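Local coordinates for Non-structural polyprotein (Sindbis virus, PDB 4GUA), which carries the cysteine protease and methyltransferase-like region of nsP2 joined to nsP3, and probably cleaves the alphavirus replication polyprotein into its mature proteins, at residues Asn14-Lys19 and Val91-Asn96; Pro23-Ala28 and Gly71-Gln76; Thr81-Asp86 and Asp95-Thr100; Asp515-Trp520 and Gly529-Ser534. One frame throughout, in Å; residues are numbered along the deposited sequence.

Contact 1: Asn14-Lys19 and Val91-Asn96; sequences NVCWAK and VAHWDN. With SO4 (sulfate ion), chain E.
Cys16 meets His93 and Trp94 at the start of helix 16-27. Its SG takes a weak hydrogen bond from Trp94 N, 3.6 Å long and nearly straight at 165°. The same sulfur lies at the edge of the Trp94 indole, near the ring plane. It stands obliquely to His93, with SG 4.8 Å from the His93 ring centroid. Cys16 CB comes within 3.8 Å of His93 ND1. With chi1 at 56°, SG sits between the backbone N and carbonyl carbon of Cys16 and points at strand 93-95. One residue on, Trp17 CB rests 3.9 Å from Trp94 CD1. A sulfate, probably from the crystallisation liquor, is bound beside Cys16 and His93. Lys19 NZ donates to its O2 at 3.2 Å, and its O1 lies 3.5 Å from His93 ND1, at the ring edge. In the second shell, the Trp17 indole leads inward, bonds through NE1 to Lys48 O and meets Phe41 and His50 edge-to-face. Trp94 also packs on Tyr82 and on Ala52 of helix 52-64. A cysteine at a helix N-terminus facing a strand histidine is the arrangement of papain-like peptidases, consistent with the Cys-His dyad of alphavirus nsP2.

Contact 2: Pro23-Ala28 and Gly71-Gln76; sequences PILATA and GLFSKQ
The Phe73 ring meets helix 16-27 mainly with the side bearing CD1, CE1 and CZ. Ile24 O lies at the ring edge, near its plane, 3.7 Å from Phe73 CE1. Ala28 CB and Leu25 CD2 come in obliquely, neither squarely over a face nor at the edge. Ala28 CB is 3.7 Å from Phe73 CE1, and Leu25 CD2 is 4.2 Å from Phe73 CZ. Ile24 CG2 adds a contact of 3.9 Å to Phe73 CD1. With chi1 (to CG1) at -69°, this methyl stands beside the carbonyl carbon, and it and Ile24 O both meet the CD1-CE1 side of the ring. This buried contact ties helix 16-27, near its C-terminal end, to the loop between helix 52-64 and strand 78-83, in the protease part of nsP2. The loop makes a type I beta turn from Gly71 to Ser74, closed by Ser74 N to Gly71 O at 3.0 Å. Backbone bonds to Gly104 and Asp106 hold it further, and Cys60 of helix 52-64 touches Phe73. Thr27 OG1 donates to Ile24 O at 2.8 Å, in the carbonyl plane, and is also bonded to Tyr105 N. Lys75 bends at chi2 and chi3 and meets Thr27 tip to tip, its NZ 3.8 Å from Thr27 CB.

Contact 3: Thr81-Asp86 and Asp95-Thr100; sequences TYHPAD and DNSPGT
Thr81 and Asp95 form an antiparallel hydrogen-bonded pair. It joins strand 78-83 to strand 93-95 in the small three-stranded sheet of the protease part, where 78-83 is the middle strand. Thr81 N reaches Asp95 O at 3.0 Å, and Asp95 N returns a bond to Thr81 O at 3.1 Å. Thr81 uses its side chain as well. OG1 donates to Ser97 O at 2.7 Å, tilted 34° from the carbonyl plane. It can do so because chi1 of -56° sets OG1 beside the backbone N, on the side where segment 95-100 runs on past Asp95.

His83 adds a second set of polar bonds. Its NE2 is 3.0 Å from Ser97 OG, a hydrogen bond in which either could be the donor. NE2 also makes a weak bond to Asp95 OD1 at 3.1 Å. Both oxygens lie at the edge of the imidazole, in its plane, while the carboxylate itself is turned 75° from the ring.

Asp95 OD1 has another partner, Ser97 N at 3.0 Å, which meets it from above the carboxylate plane. This is an Asx turn, and it starts the loop that leaves strand 93-95. The turn brings Ser97 round to His83 and Thr81. Farther out, His83 touches Arg89 of the strand connection and pairs through its backbone with His93. At the margin, the Thr81 CG2 methyl packs 3.8 Å from the Ser97 OG hydroxyl.

Contact 4: Asp515-Trp520 and Gly529-Ser534; sequences DDELVW and GRKGFS. With SO4 (sulfate ion), chain J; SO4 (sulfate ion), chain I; SO4 (sulfate ion), chain D.
Val519 and Phe533 pair as neighbours in a short two-stranded parallel sheet, within the nsP3 zinc-binding family region. Two backbone hydrogen bonds join the strands. Val519 N donates to Gly532 O at 3.0 Å, and Ser534 N donates to Val519 O at 3.0 Å. CA-H...O contacts run beside them, such as Trp520 CA to Ser534 O at 3.3 Å. A type II beta turn from Arg530 to Phe533 leads into the second strand. Gly532 sits in it with a positive phi of 100°.

Apolar contact is modest. The Val519 and Phe533 side chains run alongside each other from the same face of the sheet, with Val519 CB 3.7 Å from Phe533 CD1. Leu518 has CG anti to the backbone N (chi1 -168°), which carries CD1 to 3.8 Å from Ser534 CB.

Charged groups and bound anions reach beyond the two segments. Glu517 bends over Gly532, but its OE2 is salt-bridged to Arg101 of the protease part. Asp516 likewise reaches Lys249, so the segment joins nsP3 to nsP2. Extended from CG to NE, Arg530 makes weak bonds to two sulfates, probably from the crystallisation liquor, at the edge of its guanidinium. Ser534 OG donates to the O4 of a third sulfate at 3.3 Å.

How the contacts relate
Contacts 1, 2 and 3 lie in the protease part, while contact 4 belongs to nsP3. Contacts 1 and 2 use opposite ends of helix 16-27, with centres about 17 Å apart. Contact 2 is buried and mostly apolar. Contact 1 is nearer the surface and mixes sulfur, rings and a bound anion. Contact 3 is also at the surface, but is largely polar. It shares Asp95 and Asn96 with contact 1, and its strand 78-83 is the antiparallel neighbour of the one that bears His93. Contact 4, partly buried, is a backbone-bonded strand pair. It meets contact 3 where Thr100 OG1 packs 3.7 Å from Lys531 CB, where the protease part and the nsP3 part touch.

Contact 1: Asn14-Lys19 and Val91-Asn96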
loop_
_atom_site.group_PDB
_atom_site.type_symbol
_atom_site.label_atom_id
_atom_site.label_comp_id
_atom_site.label_asym_id
_atom_site.label_seq_id
_atom_site.Cartn_x
_atom_site.Cartn_y
_atom_site.Cartn_z
ATOM N N ASN A 14 21.842 10.158 -21.149
ATOM C CA ASN A 14 21.516 9.466 -19.897
ATOM C C ASN A 14 20.829 8.115 -20.046
ATOM O O ASN A 14 19.666 7.988 -19.713
ATOM C CB ASN A 14 20.561 10.349 -19.105
ATOM C CG ASN A 14 21.002 11.786 -19.078
ATOM O OD1 ASN A 14 20.505 12.602 -19.854
ATOM N ND2 ASN A 14 21.947 12.106 -18.199
ATOM N N VAL A 15 21.563 7.082 -20.429
ATOM C CA VAL A 15 21.000 5.736 -20.485
ATOM C C VAL A 15 21.707 4.729 -19.578
ATOM O O VAL A 15 21.498 3.525 -19.708
ATOM C CB VAL A 15 20.759 5.247 -21.923
ATOM C CG1 VAL A 15 19.835 6.236 -22.632
ATOM C CG2 VAL A 15 22.054 5.076 -22.665
ATOM N N CYS A 16 22.600 5.203 -18.718
ATOM C CA CYS A 16 23.395 4.279 -17.929
ATOM C C CYS A 16 22.500 3.200 -17.313
ATOM O O CYS A 16 22.923 2.055 -17.183
ATOM C CB CYS A 16 24.210 5.019 -16.853
ATOM S SG CYS A 16 23.274 6.051 -15.705
ATOM N N TRP A 17 21.262 3.546 -16.968
ATOM C CA TRP A 17 20.327 2.554 -16.438
ATOM C C TRP A 17 20.070 1.389 -17.419
ATOM O O TRP A 17 20.053 0.208 -17.029
ATOM C CB TRP A 17 19.002 3.211 -16.025
ATOM C CG TRP A 17 18.356 4.086 -17.065
ATOM C CD1 TRP A 17 18.579 5.412 -17.273
ATOM C CD2 TRP A 17 17.363 3.693 -18.016
ATOM N NE1 TRP A 17 17.790 5.874 -18.300
ATOM C CE2 TRP A 17 17.035 4.837 -18.775
ATOM C CE3 TRP A 17 16.716 2.487 -18.304
ATOM C CZ2 TRP A 17 16.096 4.808 -19.799
ATOM C CZ3 TRP A 17 15.782 2.460 -19.320
ATOM C CH2 TRP A 17 15.483 3.612 -20.058
ATOM N N ALA A 18 19.898 1.718 -18.695
ATOM C CA ALA A 18 19.726 0.700 -19.731
ATOM C C ALA A 18 21.009 -0.103 -19.962
ATOM O O ALA A 18 20.988 -1.344 -19.991
ATOM C CB ALA A 18 19.254 1.340 -21.032
ATOM N N LYS A 19 22.128 0.596 -20.117
ATOM C CA LYS A 19 23.406 -0.081 -20.321
ATOM C C LYS A 19 23.622 -1.082 -19.195
ATOM O O LYS A 19 24.083 -2.203 -19.423
ATOM C CB LYS A 19 24.572 0.918 -20.356
ATOM C CG LYS A 19 24.346 2.099 -21.281
ATOM C CD LYS A 19 25.490 3.099 -21.231
ATOM C CE LYS A 19 25.557 3.944 -22.499
ATOM N NZ LYS A 19 26.285 5.220 -22.267
ATOM N N VAL A 91 27.812 12.825 -10.590
ATOM C CA VAL A 91 26.366 12.530 -10.578
ATOM C C VAL A 91 26.134 11.049 -10.337
ATOM O O VAL A 91 27.048 10.236 -10.499
ATOM C CB VAL A 91 25.657 12.963 -11.903
ATOM C CG1 VAL A 91 24.268 12.205 -12.139
ATOM C CG2 VAL A 91 25.481 14.474 -11.900
ATOM N N ALA A 92 24.908 10.696 -9.958
ATOM C CA ALA A 92 24.581 9.304 -9.684
ATOM C C ALA A 92 24.668 8.497 -10.968
ATOM O O ALA A 92 24.425 9.002 -12.058
ATOM C CB ALA A 92 23.202 9.176 -9.056
ATOM N N HIS A 93 25.031 7.234 -10.821
ATOM C CA HIS A 93 25.354 6.399 -11.957
ATOM C C HIS A 93 24.932 4.942 -11.719
ATOM O O HIS A 93 25.011 4.447 -10.593
ATOM C CB HIS A 93 26.861 6.534 -12.216
ATOM C CG HIS A 93 27.389 5.640 -13.288
ATOM N ND1 HIS A 93 27.189 5.885 -14.630
ATOM C CD2 HIS A 93 28.124 4.509 -13.217
ATOM C CE1 HIS A 93 27.771 4.936 -15.341
ATOM N NE2 HIS A 93 28.345 4.086 -14.507
ATOM N N TRP A 94 24.468 4.264 -12.769
ATOM C CA TRP A 94 24.169 2.840 -12.679
ATOM C C TRP A 94 25.219 2.036 -13.410
ATOM O O TRP A 94 25.557 2.335 -14.554
ATOM C CB TRP A 94 22.824 2.506 -13.318
ATOM C CG TRP A 94 21.605 2.923 -12.555
ATOM C CD1 TRP A 94 20.908 4.081 -12.699
ATOM C CD2 TRP A 94 20.924 2.170 -11.543
ATOM N NE1 TRP A 94 19.832 4.101 -11.844
ATOM C CE2 TRP A 94 19.822 2.941 -11.119
ATOM C CE3 TRP A 94 21.137 0.921 -10.954
ATOM C CZ2 TRP A 94 18.940 2.507 -10.133
ATOM C CZ3 TRP A 94 20.256 0.490 -9.970
ATOM C CH2 TRP A 94 19.173 1.282 -9.571
ATOM N N ASP A 95 25.701 0.980 -12.768
ATOM C CA ASP A 95 26.567 0.031 -13.451
ATOM C C ASP A 95 26.515 -1.357 -12.819
ATOM O O ASP A 95 25.703 -1.631 -11.943
ATOM C CB ASP A 95 28.006 0.552 -13.524
ATOM C CG ASP A 95 28.667 0.668 -12.160
ATOM O OD1 ASP A 95 28.196 0.025 -11.202
ATOM O OD2 ASP A 95 29.686 1.388 -12.054
ATOM N N ASN A 96 27.383 -2.230 -13.307
ATOM C CA ASN A 96 27.458 -3.616 -12.870
ATOM C C ASN A 96 28.530 -3.907 -11.803
ATOM O O ASN A 96 28.855 -5.064 -11.546
ATOM C CB ASN A 96 27.590 -4.526 -14.089
ATOM C CG ASN A 96 26.442 -4.340 -15.064
ATOM O OD1 ASN A 96 26.644 -3.976 -16.225
ATOM N ND2 ASN A 96 25.224 -4.557 -14.584
HETATM S S SO4 E . 26.851 6.952 -19.139
HETATM O O1 SO4 E . 27.222 7.450 -17.813
HETATM O O2 SO4 E . 27.190 5.534 -19.242
HETATM O O3 SO4 E . 25.411 7.127 -19.340
HETATM O O4 SO4 E . 27.573 7.685 -20.176
#

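Contact 2: Pro23-Ala28 and Gly71-Gln76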
loop_
_atom_site.group_PDB
_atom_site.type_symbol
_atom_site.label_atom_id
_atom_site.label_comp_id
_atom_site.label_asym_id
_atom_site.label_seq_id
_atom_site.Cartn_x
_atom_site.Cartn_y
_atom_site.Cartn_z
ATOM N N PRO A 23 23.563 -6.620 -19.699
ATOM C CA PRO A 23 24.045 -7.975 -19.407
ATOM C C PRO A 23 23.047 -8.813 -18.598
ATOM O O PRO A 23 23.037 -10.037 -18.714
ATOM C CB PRO A 23 25.335 -7.725 -18.608
ATOM C CG PRO A 23 25.153 -6.408 -17.998
ATOM C CD PRO A 23 24.361 -5.599 -19.000
ATOM N N ILE A 24 22.213 -8.169 -17.792
ATOM C CA ILE A 24 21.206 -8.900 -17.040
ATOM C C ILE A 24 20.163 -9.448 -17.999
ATOM O O ILE A 24 19.749 -10.600 -17.880
ATOM C CB ILE A 24 20.541 -8.012 -15.978
ATOM C CG1 ILE A 24 21.561 -7.684 -14.888
ATOM C CG2 ILE A 24 19.339 -8.713 -15.362
ATOM C CD1 ILE A 24 21.126 -6.594 -13.946
ATOM N N LEU A 25 19.777 -8.642 -18.983
ATOM C CA LEU A 25 18.841 -9.097 -20.006
ATOM C C LEU A 25 19.432 -10.257 -20.820
ATOM O O LEU A 25 18.722 -11.171 -21.236
ATOM C CB LEU A 25 18.461 -7.937 -20.929
ATOM C CG LEU A 25 17.800 -6.725 -20.259
ATOM C CD1 LEU A 25 17.429 -5.665 -21.285
ATOM C CD2 LEU A 25 16.572 -7.152 -19.465
ATOM N N ALA A 26 20.740 -10.222 -21.027
ATOM C CA ALA A 26 21.422 -11.252 -21.797
ATOM C C ALA A 26 21.238 -12.654 -21.210
ATOM O O ALA A 26 21.111 -13.624 -21.952
ATOM C CB ALA A 26 22.870 -10.924 -21.893
ATOM N N THR A 27 21.233 -12.773 -19.886
ATOM C CA THR A 27 21.092 -14.085 -19.260
ATOM C C THR A 27 19.754 -14.717 -19.616
ATOM O O THR A 27 19.598 -15.934 -19.557
ATOM C CB THR A 27 21.183 -14.013 -17.726
ATOM O OG1 THR A 27 20.061 -13.278 -17.214
ATOM C CG2 THR A 27 22.473 -13.350 -17.285
ATOM N N ALA A 28 18.790 -13.878 -19.974
ATOM C CA ALA A 28 17.460 -14.341 -20.338
ATOM C C ALA A 28 17.321 -14.495 -21.843
ATOM O O ALA A 28 16.234 -14.771 -22.342
ATOM C CB ALA A 28 16.410 -13.372 -19.821
ATOM N N GLY A 71 10.105 -13.949 -9.781
ATOM C CA GLY A 71 11.421 -14.511 -9.540
ATOM C C GLY A 71 12.232 -14.777 -10.803
ATOM O O GLY A 71 13.364 -15.268 -10.737
ATOM N N LEU A 72 11.662 -14.444 -11.956
ATOM C CA LEU A 72 12.314 -14.731 -13.230
ATOM C C LEU A 72 13.715 -14.141 -13.349
ATOM O O LEU A 72 14.602 -14.772 -13.910
ATOM C CB LEU A 72 11.446 -14.242 -14.384
ATOM C CG LEU A 72 10.297 -15.178 -14.746
ATOM C CD1 LEU A 72 9.349 -14.523 -15.730
ATOM C CD2 LEU A 72 10.848 -16.453 -15.333
ATOM N N PHE A 73 13.897 -12.919 -12.871
ATOM C CA PHE A 73 15.213 -12.281 -12.878
ATOM C C PHE A 73 15.981 -12.361 -11.548
ATOM O O PHE A 73 16.954 -11.632 -11.358
ATOM C CB PHE A 73 15.122 -10.850 -13.399
ATOM C CG PHE A 73 15.070 -10.772 -14.895
ATOM C CD1 PHE A 73 16.215 -10.955 -15.644
ATOM C CD2 PHE A 73 13.877 -10.540 -15.551
ATOM C CE1 PHE A 73 16.174 -10.894 -17.023
ATOM C CE2 PHE A 73 13.831 -10.475 -16.932
ATOM C CZ PHE A 73 14.978 -10.655 -17.667
ATOM N N SER A 74 15.500 -13.183 -10.616
ATOM C CA SER A 74 15.994 -13.197 -9.234
ATOM C C SER A 74 17.201 -14.103 -8.960
ATOM O O SER A 74 17.613 -14.283 -7.813
ATOM C CB SER A 74 14.860 -13.577 -8.282
ATOM O OG SER A 74 14.339 -12.432 -7.631
ATOM N N LYS A 75 17.752 -14.695 -10.005
ATOM C CA LYS A 75 18.973 -15.469 -9.886
ATOM C C LYS A 75 20.123 -14.493 -9.655
ATOM O O LYS A 75 20.252 -13.505 -10.381
ATOM C CB LYS A 75 19.126 -16.296 -11.160
ATOM C CG LYS A 75 20.471 -16.906 -11.453
ATOM C CD LYS A 75 20.832 -16.377 -12.847
ATOM C CE LYS A 75 21.663 -17.294 -13.720
ATOM N NZ LYS A 75 21.866 -16.688 -15.083
ATOM N N GLN A 76 20.959 -14.745 -8.646
ATOM C CA GLN A 76 21.934 -13.730 -8.259
ATOM C C GLN A 76 23.175 -13.926 -9.086
ATOM O O GLN A 76 24.036 -14.723 -8.750
ATOM C CB GLN A 76 22.330 -13.898 -6.788
ATOM C CG GLN A 76 21.178 -13.957 -5.813
ATOM C CD GLN A 76 20.389 -12.680 -5.792
ATOM O OE1 GLN A 76 19.314 -12.594 -6.381
ATOM N NE2 GLN A 76 20.924 -11.665 -5.120
#

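Contact 3: Thr81-Asp86 and Asp95-Thr100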
loop_
_atom_site.group_PDB
_atom_site.type_symbol
_atom_site.label_atom_id
_atom_site.label_comp_id
_atom_site.label_asym_id
_atom_site.label_seq_id
_atom_site.Cartn_x
_atom_site.Cartn_y
_atom_site.Cartn_z
ATOM N N THR A 81 23.942 -2.015 -9.598
ATOM C CA THR A 81 24.433 -1.157 -8.534
ATOM C C THR A 81 24.227 0.316 -8.846
ATOM O O THR A 81 24.667 0.828 -9.890
ATOM C CB THR A 81 25.930 -1.402 -8.286
ATOM O OG1 THR A 81 26.146 -2.788 -7.997
ATOM C CG2 THR A 81 26.429 -0.559 -7.130
ATOM N N TYR A 82 23.559 0.985 -7.915
ATOM C CA TYR A 82 23.328 2.411 -7.998
ATOM C C TYR A 82 24.405 3.114 -7.198
ATOM O O TYR A 82 24.658 2.756 -6.049
ATOM C CB TYR A 82 21.965 2.750 -7.406
ATOM C CG TYR A 82 21.616 4.220 -7.450
ATOM C CD1 TYR A 82 21.315 4.854 -8.653
ATOM C CD2 TYR A 82 21.611 4.984 -6.284
ATOM C CE1 TYR A 82 21.001 6.202 -8.692
ATOM C CE2 TYR A 82 21.300 6.335 -6.314
ATOM C CZ TYR A 82 20.995 6.939 -7.520
ATOM O OH TYR A 82 20.681 8.281 -7.552
ATOM N N HIS A 83 25.023 4.123 -7.799
ATOM C CA HIS A 83 26.026 4.928 -7.114
ATOM C C HIS A 83 25.583 6.369 -6.943
ATOM O O HIS A 83 25.449 7.089 -7.926
ATOM C CB HIS A 83 27.350 4.904 -7.871
ATOM C CG HIS A 83 27.966 3.546 -7.961
ATOM N ND1 HIS A 83 28.747 3.021 -6.956
ATOM C CD2 HIS A 83 27.932 2.613 -8.942
ATOM C CE1 HIS A 83 29.158 1.815 -7.307
ATOM N NE2 HIS A 83 28.678 1.544 -8.507
ATOM N N PRO A 84 25.334 6.794 -5.695
ATOM C CA PRO A 84 24.990 8.201 -5.463
ATOM C C PRO A 84 26.179 9.069 -5.817
ATOM O O PRO A 84 27.288 8.545 -5.916
ATOM C CB PRO A 84 24.718 8.267 -3.953
ATOM C CG PRO A 84 24.471 6.864 -3.532
ATOM C CD PRO A 84 25.290 6.003 -4.454
ATOM N N ALA A 85 25.974 10.364 -6.015
ATOM C CA ALA A 85 27.104 11.237 -6.275
ATOM C C ALA A 85 27.990 11.256 -5.035
ATOM O O ALA A 85 27.499 11.216 -3.906
ATOM C CB ALA A 85 26.631 12.633 -6.625
ATOM N N ASP A 86 29.298 11.252 -5.262
ATOM C CA ASP A 86 30.285 11.396 -4.200
ATOM C C ASP A 86 31.522 12.144 -4.726
ATOM O O ASP A 86 31.494 12.701 -5.824
ATOM C CB ASP A 86 30.646 10.024 -3.626
ATOM C CG ASP A 86 31.112 9.048 -4.687
ATOM O OD1 ASP A 86 31.889 9.465 -5.568
ATOM O OD2 ASP A 86 30.709 7.866 -4.640
ATOM N N ASP A 95 25.701 0.980 -12.768
ATOM C CA ASP A 95 26.567 0.031 -13.451
ATOM C C ASP A 95 26.515 -1.357 -12.819
ATOM O O ASP A 95 25.703 -1.631 -11.943
ATOM C CB ASP A 95 28.006 0.552 -13.524
ATOM C CG ASP A 95 28.667 0.668 -12.160
ATOM O OD1 ASP A 95 28.196 0.025 -11.202
ATOM O OD2 ASP A 95 29.686 1.388 -12.054
ATOM N N ASN A 96 27.383 -2.230 -13.307
ATOM C CA ASN A 96 27.458 -3.616 -12.870
ATOM C C ASN A 96 28.530 -3.907 -11.803
ATOM O O ASN A 96 28.855 -5.064 -11.546
ATOM C CB ASN A 96 27.590 -4.526 -14.089
ATOM C CG ASN A 96 26.442 -4.340 -15.064
ATOM O OD1 ASN A 96 26.644 -3.976 -16.225
ATOM N ND2 ASN A 96 25.224 -4.557 -14.584
ATOM N N SER A 97 29.126 -2.864 -11.231
ATOM C CA SER A 97 30.138 -3.042 -10.188
ATOM C C SER A 97 29.587 -3.879 -9.030
ATOM O O SER A 97 28.375 -4.007 -8.871
ATOM C CB SER A 97 30.621 -1.687 -9.664
ATOM O OG SER A 97 29.859 -1.245 -8.553
ATOM N N PRO A 98 30.483 -4.490 -8.239
ATOM C CA PRO A 98 30.127 -5.361 -7.106
ATOM C C PRO A 98 29.141 -4.758 -6.102
ATOM O O PRO A 98 29.242 -3.578 -5.768
ATOM C CB PRO A 98 31.477 -5.607 -6.431
ATOM C CG PRO A 98 32.453 -5.529 -7.550
ATOM C CD PRO A 98 31.938 -4.464 -8.471
ATOM N N GLY A 99 28.215 -5.582 -5.615
ATOM C CA GLY A 99 27.203 -5.150 -4.657
ATOM C C GLY A 99 26.293 -6.297 -4.256
ATOM O O GLY A 99 26.307 -7.350 -4.894
ATOM N N THR A 100 25.511 -6.120 -3.193
ATOM C CA THR A 100 24.678 -7.223 -2.708
ATOM C C THR A 100 23.391 -7.372 -3.514
ATOM O O THR A 100 22.704 -8.379 -3.384
ATOM C CB THR A 100 24.318 -7.101 -1.210
ATOM O OG1 THR A 100 23.668 -5.852 -0.962
ATOM C CG2 THR A 100 25.553 -7.204 -0.349
#

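Contact 4: Asp515-Trp520 and Gly529-Ser534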
loop_
_atom_site.group_PDB
_atom_site.type_symbol
_atom_site.label_atom_id
_atom_site.label_comp_id
_atom_site.label_asym_id
_atom_site.label_seq_id
_atom_site.Cartn_x
_atom_site.Cartn_y
_atom_site.Cartn_z
ATOM N N ASP A 515 12.662 5.745 0.339
ATOM C CA ASP A 515 13.264 4.450 0.053
ATOM C C ASP A 515 12.140 3.477 -0.240
ATOM O O ASP A 515 11.484 2.975 0.664
ATOM C CB ASP A 515 14.078 3.961 1.257
ATOM C CG ASP A 515 15.036 2.832 0.900
ATOM O OD1 ASP A 515 14.952 2.311 -0.231
ATOM O OD2 ASP A 515 15.880 2.472 1.753
ATOM N N ASP A 516 11.954 3.186 -1.524
ATOM C CA ASP A 516 10.857 2.332 -1.950
ATOM C C ASP A 516 11.264 0.864 -2.025
ATOM O O ASP A 516 10.406 -0.004 -2.177
ATOM C CB ASP A 516 10.298 2.811 -3.289
ATOM C CG ASP A 516 11.371 3.016 -4.331
ATOM O OD1 ASP A 516 12.536 3.274 -3.960
ATOM O OD2 ASP A 516 11.046 2.945 -5.532
ATOM N N GLU A 517 12.563 0.584 -1.917
ATOM C CA GLU A 517 13.042 -0.797 -1.884
ATOM C C GLU A 517 12.966 -1.395 -0.476
ATOM O O GLU A 517 12.661 -2.579 -0.316
ATOM C CB GLU A 517 14.452 -0.906 -2.456
ATOM C CG GLU A 517 15.564 -0.518 -1.490
ATOM C CD GLU A 517 16.806 -1.388 -1.601
ATOM O OE1 GLU A 517 16.833 -2.325 -2.436
ATOM O OE2 GLU A 517 17.770 -1.116 -0.854
ATOM N N LEU A 518 13.177 -0.569 0.544
ATOM C CA LEU A 518 13.353 -1.073 1.907
ATOM C C LEU A 518 12.179 -1.907 2.413
ATOM O O LEU A 518 11.017 -1.512 2.311
ATOM C CB LEU A 518 13.587 0.082 2.883
ATOM C CG LEU A 518 14.072 -0.317 4.281
ATOM C CD1 LEU A 518 15.411 -1.048 4.218
ATOM C CD2 LEU A 518 14.173 0.904 5.170
ATOM N N VAL A 519 12.512 -3.070 2.957
ATOM C CA VAL A 519 11.532 -3.965 3.553
ATOM C C VAL A 519 11.719 -4.048 5.063
ATOM O O VAL A 519 12.830 -4.197 5.552
ATOM C CB VAL A 519 11.657 -5.378 2.986
ATOM C CG1 VAL A 519 10.745 -6.324 3.753
ATOM C CG2 VAL A 519 11.325 -5.378 1.507
ATOM N N TRP A 520 10.623 -3.939 5.800
ATOM C CA TRP A 520 10.677 -4.025 7.246
ATOM C C TRP A 520 10.615 -5.489 7.663
ATOM O O TRP A 520 9.660 -6.186 7.341
ATOM C CB TRP A 520 9.513 -3.234 7.837
ATOM C CG TRP A 520 9.588 -3.008 9.315
ATOM C CD1 TRP A 520 10.251 -3.765 10.236
ATOM C CD2 TRP A 520 8.955 -1.951 10.048
ATOM N NE1 TRP A 520 10.071 -3.244 11.493
ATOM C CE2 TRP A 520 9.281 -2.130 11.405
ATOM C CE3 TRP A 520 8.147 -0.870 9.686
ATOM C CZ2 TRP A 520 8.829 -1.270 12.400
ATOM C CZ3 TRP A 520 7.698 -0.016 10.677
ATOM C CH2 TRP A 520 8.040 -0.220 12.015
ATOM N N GLY A 529 20.964 -6.617 8.774
ATOM C CA GLY A 529 22.256 -6.150 8.318
ATOM C C GLY A 529 22.371 -6.094 6.804
ATOM O O GLY A 529 23.227 -5.388 6.271
ATOM N N ARG A 530 21.503 -6.815 6.100
ATOM C CA ARG A 530 21.577 -6.861 4.645
ATOM C C ARG A 530 20.984 -5.596 4.040
ATOM O O ARG A 530 19.995 -5.065 4.541
ATOM C CB ARG A 530 20.849 -8.101 4.121
ATOM C CG ARG A 530 20.870 -8.253 2.605
ATOM C CD ARG A 530 20.566 -9.689 2.208
ATOM N NE ARG A 530 20.254 -9.829 0.788
ATOM C CZ ARG A 530 19.970 -10.986 0.193
ATOM N NH1 ARG A 530 19.947 -12.117 0.891
ATOM N NH2 ARG A 530 19.697 -11.013 -1.103
ATOM N N LYS A 531 21.591 -5.109 2.965
ATOM C CA LYS A 531 21.122 -3.880 2.344
ATOM C C LYS A 531 19.757 -4.195 1.745
ATOM O O LYS A 531 19.564 -5.249 1.147
ATOM C CB LYS A 531 22.113 -3.380 1.280
ATOM C CG LYS A 531 21.778 -2.001 0.683
ATOM C CD LYS A 531 22.472 -0.845 1.441
ATOM C CE LYS A 531 22.068 0.569 0.938
ATOM N NZ LYS A 531 22.912 1.077 -0.204
ATOM N N GLY A 532 18.809 -3.284 1.927
ATOM C CA GLY A 532 17.456 -3.468 1.435
ATOM C C GLY A 532 16.473 -3.920 2.505
ATOM O O GLY A 532 15.263 -3.926 2.269
ATOM N N PHE A 533 16.982 -4.277 3.683
ATOM C CA PHE A 533 16.130 -4.737 4.779
ATOM C C PHE A 533 16.460 -4.007 6.075
ATOM O O PHE A 533 17.614 -3.658 6.328
ATOM C CB PHE A 533 16.279 -6.243 4.990
ATOM C CG PHE A 533 15.982 -7.060 3.767
ATOM C CD1 PHE A 533 14.676 -7.416 3.460
ATOM C CD2 PHE A 533 17.004 -7.476 2.927
ATOM C CE1 PHE A 533 14.393 -8.170 2.337
ATOM C CE2 PHE A 533 16.731 -8.233 1.799
ATOM C CZ PHE A 533 15.423 -8.582 1.505
ATOM N N SER A 534 15.438 -3.792 6.896
ATOM C CA SER A 534 15.600 -3.079 8.158
ATOM C C SER A 534 14.658 -3.585 9.246
ATOM O O SER A 534 13.517 -3.955 8.981
ATOM C CB SER A 534 15.366 -1.588 7.947
ATOM O OG SER A 534 15.211 -0.927 9.194
HETATM S S SO4 J . 18.716 -2.663 11.093
HETATM O O1 SO4 J . 20.109 -2.380 11.424
HETATM O O2 SO4 J . 18.664 -3.664 10.025
HETATM O O3 SO4 J . 18.044 -3.181 12.281
HETATM O O4 SO4 J . 18.068 -1.422 10.667
HETATM S S SO4 I . 20.262 -15.952 0.734
HETATM O O1 SO4 I . 18.807 -15.853 0.837
HETATM O O2 SO4 I . 20.617 -16.865 -0.350
HETATM O O3 SO4 I . 20.807 -14.630 0.444
HETATM O O4 SO4 I . 20.812 -16.449 1.999
HETATM S S SO4 D . 18.677 -8.790 -3.930
HETATM O O1 SO4 D . 18.055 -9.757 -3.027
HETATM O O2 SO4 D . 20.113 -9.046 -4.016
HETATM O O3 SO4 D . 18.106 -8.898 -5.275
HETATM O O4 SO4 D . 18.445 -7.463 -3.367
#